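Side-chain contacts in amyloid-like protein 1 (Homo sapiens, PDB 3PMR), which probably acts in cell adhesion, as a member of the amyloid precursor protein family whose E2 domain forms dimers and binds heparin: residues E39-Q44 against S86-R91; E28-A33 against E94-R99. One frame throughout, in Å; residues are numbered along the deposited sequence.

Contact 1: E39-Q44 against S86-R91. With PO4 (phosphate ion), chain E.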
ATOM      1  N   GLU B  39      12.078  -7.851  -2.185  1.00 21.44           N
ATOM      2  CA  GLU B  39      12.972  -8.942  -1.801  1.00 29.51           C
ATOM      3  C   GLU B  39      14.393  -8.739  -2.304  1.00 25.95           C
ATOM      4  O   GLU B  39      15.366  -8.979  -1.583  1.00 30.18           O
ATOM      5  CB  GLU B  39      12.432 -10.268  -2.351  1.00 31.67           C
ATOM      6  CG  GLU B  39      11.156 -10.748  -1.681  1.00 63.28           C
ATOM      7  CD  GLU B  39      10.530 -11.938  -2.390  1.00 94.68           C
ATOM      8  OE1 GLU B  39       9.634 -12.580  -1.799  1.00 98.12           O
ATOM      9  OE2 GLU B  39      10.927 -12.224  -3.543  1.00119.99           O
ATOM     10  N   ARG B  40      14.510  -8.304  -3.550  1.00 25.27           N
ATOM     11  CA  ARG B  40      15.816  -8.071  -4.152  1.00 29.39           C
ATOM     12  C   ARG B  40      16.575  -6.992  -3.374  1.00 28.37           C
ATOM     13  O   ARG B  40      17.753  -7.137  -3.058  1.00 23.80           O
ATOM     14  CB  ARG B  40      15.633  -7.643  -5.610  1.00 27.28           C
ATOM     15  CG  ARG B  40      16.927  -7.415  -6.380  1.00 44.77           C
ATOM     16  CD  ARG B  40      16.632  -6.955  -7.805  1.00 38.07           C
ATOM     17  NE  ARG B  40      15.883  -7.960  -8.555  1.00 52.17           N
ATOM     18  CZ  ARG B  40      15.372  -7.757  -9.767  1.00 61.18           C
ATOM     19  NH1 ARG B  40      15.526  -6.580 -10.369  1.00 39.55           N
ATOM     20  NH2 ARG B  40      14.704  -8.729 -10.382  1.00 43.40           N
ATOM     21  N   ARG B  41      15.882  -5.907  -3.053  1.00 22.26           N
ATOM     22  CA  ARG B  41      16.503  -4.812  -2.333  1.00 21.53           C
ATOM     23  C   ARG B  41      16.822  -5.170  -0.882  1.00 24.49           C
ATOM     24  O   ARG B  41      17.839  -4.734  -0.340  1.00 25.01           O
ATOM     25  CB  ARG B  41      15.613  -3.570  -2.415  1.00 32.68           C
ATOM     26  CG  ARG B  41      15.409  -3.072  -3.855  1.00 32.46           C
ATOM     27  CD  ARG B  41      16.750  -2.825  -4.561  1.00 28.12           C
ATOM     28  NE  ARG B  41      16.573  -2.175  -5.859  1.00 37.24           N
ATOM     29  CZ  ARG B  41      17.538  -1.540  -6.515  1.00 49.65           C
ATOM     30  NH1 ARG B  41      18.760  -1.466  -5.999  1.00 41.16           N
ATOM     31  NH2 ARG B  41      17.277  -0.962  -7.682  1.00 32.57           N
ATOM     32  N   MET B  42      15.957  -5.957  -0.253  1.00 25.06           N
ATOM     33  CA  MET B  42      16.201  -6.386   1.119  1.00 26.70           C
ATOM     34  C   MET B  42      17.522  -7.168   1.187  1.00 24.25           C
ATOM     35  O   MET B  42      18.311  -6.964   2.103  1.00 24.67           O
ATOM     36  CB  MET B  42      15.026  -7.239   1.625  1.00 26.35           C
ATOM     37  CG  MET B  42      13.821  -6.399   2.052  1.00 30.33           C
ATOM     38  SD  MET B  42      12.352  -7.392   2.367  1.00 38.06           S
ATOM     39  CE  MET B  42      12.952  -8.423   3.724  1.00 33.97           C
ATOM     40  N   ARG B  43      17.770  -8.044   0.212  1.00 31.75           N
ATOM     41  CA  ARG B  43      19.022  -8.819   0.170  1.00 27.63           C
ATOM     42  C   ARG B  43      20.254  -7.938  -0.036  1.00 27.72           C
ATOM     43  O   ARG B  43      21.318  -8.203   0.529  1.00 29.48           O
ATOM     44  CB  ARG B  43      19.008  -9.850  -0.958  1.00 38.97           C
ATOM     45  CG  ARG B  43      18.000 -10.956  -0.816  1.00 57.72           C
ATOM     46  CD  ARG B  43      18.360 -12.102  -1.744  1.00 64.94           C
ATOM     47  NE  ARG B  43      17.190 -12.905  -2.086  1.00 93.98           N
ATOM     48  CZ  ARG B  43      16.278 -12.543  -2.984  1.00102.71           C
ATOM     49  NH1 ARG B  43      16.404 -11.393  -3.638  1.00101.33           N
ATOM     50  NH2 ARG B  43      15.236 -13.326  -3.224  1.00112.91           N
ATOM     51  N   GLN B  44      20.124  -6.914  -0.872  1.00 27.05           N
ATOM     52  CA  GLN B  44      21.242  -6.006  -1.129  1.00 27.04           C
ATOM     53  C   GLN B  44      21.565  -5.204   0.125  1.00 20.57           C
ATOM     54  O   GLN B  44      22.720  -5.019   0.468  1.00 27.30           O
ATOM     55  CB  GLN B  44      20.909  -5.042  -2.271  1.00 19.27           C
ATOM     56  CG  GLN B  44      20.836  -5.699  -3.632  1.00 32.22           C
ATOM     57  CD  GLN B  44      20.282  -4.766  -4.706  1.00 38.03           C
ATOM     58  OE1 GLN B  44      20.118  -3.564  -4.488  1.00 41.46           O
ATOM     59  NE2 GLN B  44      19.997  -5.324  -5.873  1.00 46.67           N
ATOM     60  N   SER B  86      14.302   4.107  -4.441  1.00 27.78           N
ATOM     61  CA  SER B  86      13.333   5.178  -4.631  1.00 33.44           C
ATOM     62  C   SER B  86      13.011   5.407  -6.126  1.00 30.40           C
ATOM     63  O   SER B  86      11.857   5.512  -6.508  1.00 28.59           O
ATOM     64  CB  SER B  86      13.918   6.444  -3.997  1.00 28.91           C
ATOM     65  OG  SER B  86      13.095   7.564  -4.205  1.00 55.20           O
ATOM     66  N   GLY B  87      14.047   5.478  -6.960  1.00 29.09           N
ATOM     67  CA  GLY B  87      13.847   5.700  -8.385  1.00 38.85           C
ATOM     68  C   GLY B  87      13.072   4.568  -9.026  1.00 35.26           C
ATOM     69  O   GLY B  87      12.256   4.774  -9.929  1.00 26.37           O
ATOM     70  N   GLU B  88      13.349   3.365  -8.539  1.00 25.25           N
ATOM     71  CA  GLU B  88      12.712   2.143  -8.999  1.00 29.05           C
ATOM     72  C   GLU B  88      11.223   2.096  -8.618  1.00 27.31           C
ATOM     73  O   GLU B  88      10.376   1.734  -9.437  1.00 28.69           O
ATOM     74  CB  GLU B  88      13.464   0.964  -8.392  1.00 35.94           C
ATOM     75  CG  GLU B  88      12.998  -0.421  -8.754  1.00 42.20           C
ATOM     76  CD  GLU B  88      13.940  -1.478  -8.172  1.00 58.79           C
ATOM     77  OE1 GLU B  88      14.130  -1.499  -6.933  1.00 40.30           O
ATOM     78  OE2 GLU B  88      14.501  -2.278  -8.955  1.00 49.56           O
ATOM     79  N   ARG B  89      10.894   2.454  -7.383  1.00 25.41           N
ATOM     80  CA  ARG B  89       9.492   2.435  -6.965  1.00 24.82           C
ATOM     81  C   ARG B  89       8.695   3.456  -7.763  1.00 24.79           C
ATOM     82  O   ARG B  89       7.553   3.224  -8.128  1.00 27.55           O
ATOM     83  CB  ARG B  89       9.363   2.777  -5.482  1.00 32.58           C
ATOM     84  CG  ARG B  89       7.908   2.922  -4.990  1.00 30.17           C
ATOM     85  CD  ARG B  89       7.109   1.635  -5.211  1.00 27.01           C
ATOM     86  NE  ARG B  89       7.659   0.495  -4.475  1.00 29.38           N
ATOM     87  CZ  ARG B  89       7.434   0.237  -3.185  1.00 40.80           C
ATOM     88  NH1 ARG B  89       6.656   1.039  -2.461  1.00 29.39           N
ATOM     89  NH2 ARG B  89       7.984  -0.830  -2.620  1.00 23.56           N
ATOM     90  N   GLN B  90       9.321   4.594  -8.015  1.00 23.25           N
ATOM     91  CA  GLN B  90       8.694   5.685  -8.736  1.00 34.23           C
ATOM     92  C   GLN B  90       8.337   5.224 -10.143  1.00 34.33           C
ATOM     93  O   GLN B  90       7.279   5.561 -10.670  1.00 30.79           O
ATOM     94  CB  GLN B  90       9.655   6.866  -8.789  1.00 35.12           C
ATOM     95  CG  GLN B  90       9.009   8.194  -9.071  1.00 49.01           C
ATOM     96  CD  GLN B  90       9.980   9.344  -8.893  1.00 84.15           C
ATOM     97  OE1 GLN B  90      10.601   9.487  -7.834  1.00 89.73           O
ATOM     98  NE2 GLN B  90      10.115  10.174  -9.924  1.00 77.73           N
ATOM     99  N   ARG B  91       9.224   4.435 -10.738  1.00 25.67           N
ATOM    100  CA  ARG B  91       9.005   3.921 -12.072  1.00 28.05           C
ATOM    101  C   ARG B  91       7.887   2.872 -12.072  1.00 32.52           C
ATOM    102  O   ARG B  91       7.059   2.833 -12.983  1.00 27.54           O
ATOM    103  CB  ARG B  91      10.296   3.308 -12.611  1.00 33.59           C
ATOM    104  CG  ARG B  91      10.220   2.934 -14.071  1.00 34.69           C
ATOM    105  CD  ARG B  91      11.348   2.010 -14.456  1.00 43.00           C
ATOM    106  NE  ARG B  91      11.181   1.507 -15.814  1.00 49.80           N
ATOM    107  CZ  ARG B  91      11.848   0.469 -16.307  1.00 56.50           C
ATOM    108  NH1 ARG B  91      12.729  -0.175 -15.549  1.00 47.97           N
ATOM    109  NH2 ARG B  91      11.628   0.066 -17.553  1.00 48.11           N
TER
HETATM  110  P   PO4 E   1       7.120  -2.249   0.589  1.00 42.78           P
HETATM  111  O1  PO4 E   1       7.339  -0.852   0.133  1.00 36.07           O
HETATM  112  O2  PO4 E   1       5.693  -2.427   0.982  1.00 43.41           O
HETATM  113  O3  PO4 E   1       7.455  -3.185  -0.517  1.00 40.57           O
HETATM  114  O4  PO4 E   1       7.987  -2.535   1.762  1.00 40.47           O
HETATM  115  O   HOH W   1      16.412  -4.100  -9.219  1.00 39.50           O
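Arg-41 reaches from helix 26-56 to Glu-88 of helix 64-119, and this salt bridge carries the contact. The main bond runs from Arg-41 NE to Glu-88 OE1, 2.8 Å long with an N-H...O angle of 155°. It leaves near the guanidinium plane and meets OE1 from its syn side, though tilted well out of the carboxylate plane. The two flat groups are turned 73° apart, and the second bond, from Arg-41 NH2 to Glu-88 OE2, is weak at 3.3 Å. A bend at chi2 (-55°) turns the arginine's NE edge to the carboxylate, which arrives from the opposite direction on an extended chain. The rest of the guanidinium is held as well: Arg-41 NH1 donates to Gln-44 OE1 at 2.9 Å, on a lone pair in the carbonyl plane, and to Gln-84. A water bridges Arg-40 NH1 and Glu-88 OE2. Nearby, Arg-89, bent at chi2 and chi3, turns its guanidinium edge to a phosphate, NH2 donating to O1 at 2.8 Å; Gln-152 and His-153 of the second subunit also bind this ion, probably from the crystallisation liquor. With Arg-41 buried, Glu-88 probably balances its charge, while Arg-89 and the second subunit form an anion site, consistent with heparin binding.

Contact 2: E28-A33 against E94-R99; sequences EGFLRA and ETHATR
Phe-30 and His-96 lay their rings face to face between the two helices, the centroids 3.9 Å apart and the planes only 6° from parallel. Each side chain has its CG anti to the backbone N (chi1 172° in Phe-30, -179° in His-96), which sends both rings into the gap between the backbones, whose CA atoms come within 6.7 Å at this pair. The side chains cross at about a right angle, and each ring also receives the other's CB: His-96 CB sits over the phenyl face, 3.5 Å from Phe-30 CD1, while Phe-30 CB lies off-centre over the imidazole, 3.6 Å from His-96 ND1. The stack is thus flanked by two CH-pi contacts. Phenylalanine suits the place because its flat, apolar face can lie against the imidazole, and its side chain also touches Leu-92, on the same helix as the histidine. Histidine adds a polar edge: while its face is stacked, ND1 is hydrogen-bonded to Glu-26, at the start of the helix that carries Phe-30. That bond probably fixes the rotation of the imidazole and, through the nearby carboxylate, would favour its protonated form. Glu-26, outside both segments, is also the salt-bridge partner of Arg-99. Were Phe-30 replaced by an alanine, one face of the imidazole would probably lose its stacking partner and a gap would open beside Leu-92. Aromatic stacking between neighbouring antiparallel helices, bordered by charged groups, is in keeping with the long coiled-coil-like helical pairing of the E2 domain.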
ATOM      1  N   GLU B  28      -2.320  -8.076 -10.344  1.00 34.51           N
ATOM      2  CA  GLU B  28      -1.445  -9.089  -9.778  1.00 40.97           C
ATOM      3  C   GLU B  28      -0.020  -8.941 -10.333  1.00 37.05           C
ATOM      4  O   GLU B  28       0.949  -9.093  -9.588  1.00 41.18           O
ATOM      5  CB  GLU B  28      -1.986 -10.491 -10.069  1.00 30.51           C
ATOM      6  N   GLY B  29       0.109  -8.609 -11.621  1.00 34.22           N
ATOM      7  CA  GLY B  29       1.428  -8.411 -12.208  1.00 28.07           C
ATOM      8  C   GLY B  29       2.184  -7.331 -11.443  1.00 29.50           C
ATOM      9  O   GLY B  29       3.368  -7.473 -11.136  1.00 30.00           O
ATOM     10  N   PHE B  30       1.483  -6.251 -11.114  1.00 32.61           N
ATOM     11  CA  PHE B  30       2.052  -5.131 -10.362  1.00 30.82           C
ATOM     12  C   PHE B  30       2.522  -5.557  -8.967  1.00 27.16           C
ATOM     13  O   PHE B  30       3.643  -5.255  -8.556  1.00 30.74           O
ATOM     14  CB  PHE B  30       1.002  -4.022 -10.229  1.00 25.03           C
ATOM     15  CG  PHE B  30       1.406  -2.891  -9.316  1.00 32.83           C
ATOM     16  CD1 PHE B  30       2.478  -2.071  -9.632  1.00 33.04           C
ATOM     17  CD2 PHE B  30       0.700  -2.645  -8.146  1.00 29.35           C
ATOM     18  CE1 PHE B  30       2.835  -1.008  -8.808  1.00 35.02           C
ATOM     19  CE2 PHE B  30       1.050  -1.578  -7.309  1.00 49.32           C
ATOM     20  CZ  PHE B  30       2.125  -0.766  -7.642  1.00 33.98           C
ATOM     21  N   LEU B  31       1.655  -6.247  -8.233  1.00 30.67           N
ATOM     22  CA  LEU B  31       1.998  -6.706  -6.889  1.00 36.50           C
ATOM     23  C   LEU B  31       3.209  -7.619  -6.935  1.00 32.00           C
ATOM     24  O   LEU B  31       4.132  -7.491  -6.140  1.00 32.14           O
ATOM     25  CB  LEU B  31       0.820  -7.457  -6.275  1.00 38.02           C
ATOM     26  CG  LEU B  31      -0.287  -6.587  -5.691  1.00 50.82           C
ATOM     27  CD1 LEU B  31      -1.544  -7.417  -5.544  1.00 60.33           C
ATOM     28  CD2 LEU B  31       0.148  -6.028  -4.350  1.00 62.78           C
ATOM     29  N   ARG B  32       3.196  -8.538  -7.870  1.00 30.06           N
ATOM     30  CA  ARG B  32       4.262  -9.473  -8.075  1.00 33.81           C
ATOM     31  C   ARG B  32       5.586  -8.776  -8.319  1.00 32.99           C
ATOM     32  O   ARG B  32       6.570  -9.112  -7.723  1.00 31.80           O
ATOM     33  CB  ARG B  32       3.938 -10.396  -9.228  1.00 29.18           C
ATOM     34  CG  ARG B  32       4.640 -11.665  -9.200  1.00 29.47           C
ATOM     35  N   ALA B  33       5.565  -7.789  -9.187  1.00 29.88           N
ATOM     36  CA  ALA B  33       6.762  -7.030  -9.490  1.00 29.37           C
ATOM     37  C   ALA B  33       7.231  -6.285  -8.236  1.00 36.54           C
ATOM     38  O   ALA B  33       8.426  -6.243  -7.919  1.00 31.67           O
ATOM     39  CB  ALA B  33       6.471  -6.041 -10.607  1.00 23.39           C
ATOM     40  N   GLU B  94       4.456   4.703 -11.547  1.00 34.21           N
ATOM     41  CA  GLU B  94       4.017   5.419 -12.736  1.00 34.99           C
ATOM     42  C   GLU B  94       3.493   4.470 -13.808  1.00 33.07           C
ATOM     43  O   GLU B  94       2.462   4.727 -14.430  1.00 34.14           O
ATOM     44  CB  GLU B  94       5.157   6.259 -13.311  1.00 33.34           C
ATOM     45  CG  GLU B  94       4.729   7.125 -14.491  1.00 48.42           C
ATOM     46  N   THR B  95       4.210   3.374 -14.028  1.00 34.82           N
ATOM     47  CA  THR B  95       3.801   2.393 -15.018  1.00 29.09           C
ATOM     48  C   THR B  95       2.412   1.845 -14.692  1.00 34.42           C
ATOM     49  O   THR B  95       1.553   1.728 -15.570  1.00 29.48           O
ATOM     50  CB  THR B  95       4.803   1.233 -15.075  1.00 32.53           C
ATOM     51  OG1 THR B  95       6.065   1.727 -15.531  1.00 46.02           O
ATOM     52  CG2 THR B  95       4.323   0.146 -16.012  1.00 32.21           C
ATOM     53  N   HIS B  96       2.196   1.509 -13.423  1.00 28.46           N
ATOM     54  CA  HIS B  96       0.912   0.981 -12.985  1.00 21.31           C
ATOM     55  C   HIS B  96      -0.207   2.019 -13.065  1.00 25.73           C
ATOM     56  O   HIS B  96      -1.295   1.716 -13.544  1.00 29.00           O
ATOM     57  CB  HIS B  96       1.015   0.461 -11.553  1.00 22.07           C
ATOM     58  CG  HIS B  96      -0.259  -0.124 -11.026  1.00 21.33           C
ATOM     59  ND1 HIS B  96      -0.872  -1.218 -11.598  1.00 34.63           N
ATOM     60  CD2 HIS B  96      -1.017   0.215  -9.956  1.00 27.34           C
ATOM     61  CE1 HIS B  96      -1.950  -1.534 -10.901  1.00 30.62           C
ATOM     62  NE2 HIS B  96      -2.059  -0.681  -9.898  1.00 30.80           N
ATOM     63  N   ALA B  97       0.046   3.238 -12.596  1.00 30.05           N
ATOM     64  CA  ALA B  97      -0.986   4.266 -12.640  1.00 37.31           C
ATOM     65  C   ALA B  97      -1.405   4.532 -14.084  1.00 42.87           C
ATOM     66  O   ALA B  97      -2.593   4.673 -14.373  1.00 38.50           O
ATOM     67  CB  ALA B  97      -0.490   5.560 -11.980  1.00 32.26           C
ATOM     68  N   THR B  98      -0.429   4.602 -14.983  1.00 30.87           N
ATOM     69  CA  THR B  98      -0.699   4.839 -16.398  1.00 37.59           C
ATOM     70  C   THR B  98      -1.600   3.775 -17.018  1.00 31.91           C
ATOM     71  O   THR B  98      -2.485   4.097 -17.800  1.00 42.78           O
ATOM     72  CB  THR B  98       0.608   4.894 -17.218  1.00 33.99           C
ATOM     73  OG1 THR B  98       1.334   6.075 -16.871  1.00 46.18           O
ATOM     74  CG2 THR B  98       0.309   4.922 -18.708  1.00 48.48           C
ATOM     75  N   ARG B  99      -1.365   2.512 -16.670  1.00 28.96           N
ATOM     76  CA  ARG B  99      -2.153   1.401 -17.196  1.00 28.36           C
ATOM     77  C   ARG B  99      -3.551   1.326 -16.604  1.00 26.23           C
ATOM     78  O   ARG B  99      -4.501   0.954 -17.282  1.00 26.16           O
ATOM     79  CB  ARG B  99      -1.431   0.081 -16.952  1.00 25.89           C
ATOM     80  CG  ARG B  99      -0.155  -0.073 -17.777  1.00 38.92           C
ATOM     81  CD  ARG B  99       0.545  -1.381 -17.424  1.00 38.86           C
ATOM     82  NE  ARG B  99       1.817  -1.536 -18.127  1.00 32.67           N
ATOM     83  CZ  ARG B  99       2.700  -2.496 -17.864  1.00 34.35           C
ATOM     84  NH1 ARG B  99       2.452  -3.391 -16.907  1.00 26.58           N
ATOM     85  NH2 ARG B  99       3.827  -2.567 -18.564  1.00 25.98           N
TER

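From the N terminus, the chain enters helix 26-56 and passes first through 28-33, then through 39-44. It turns back after residue 56 and runs along helix 64-119, meeting 86-91 before 94-99. Contact 1 therefore closes the shorter loop, with 41 residues between its segments, and lies nested inside the 60-residue loop closed by contact 2. This order is that of an antiparallel helical hairpin. Both contacts tie the same two helices at points about 14 Å apart, measured between centres. Contact 2 joins the beginning of helix 26-56 to the middle of helix 64-119 within one subunit, whereas contact 1 lies farther toward the turn, where the second subunit packs against it.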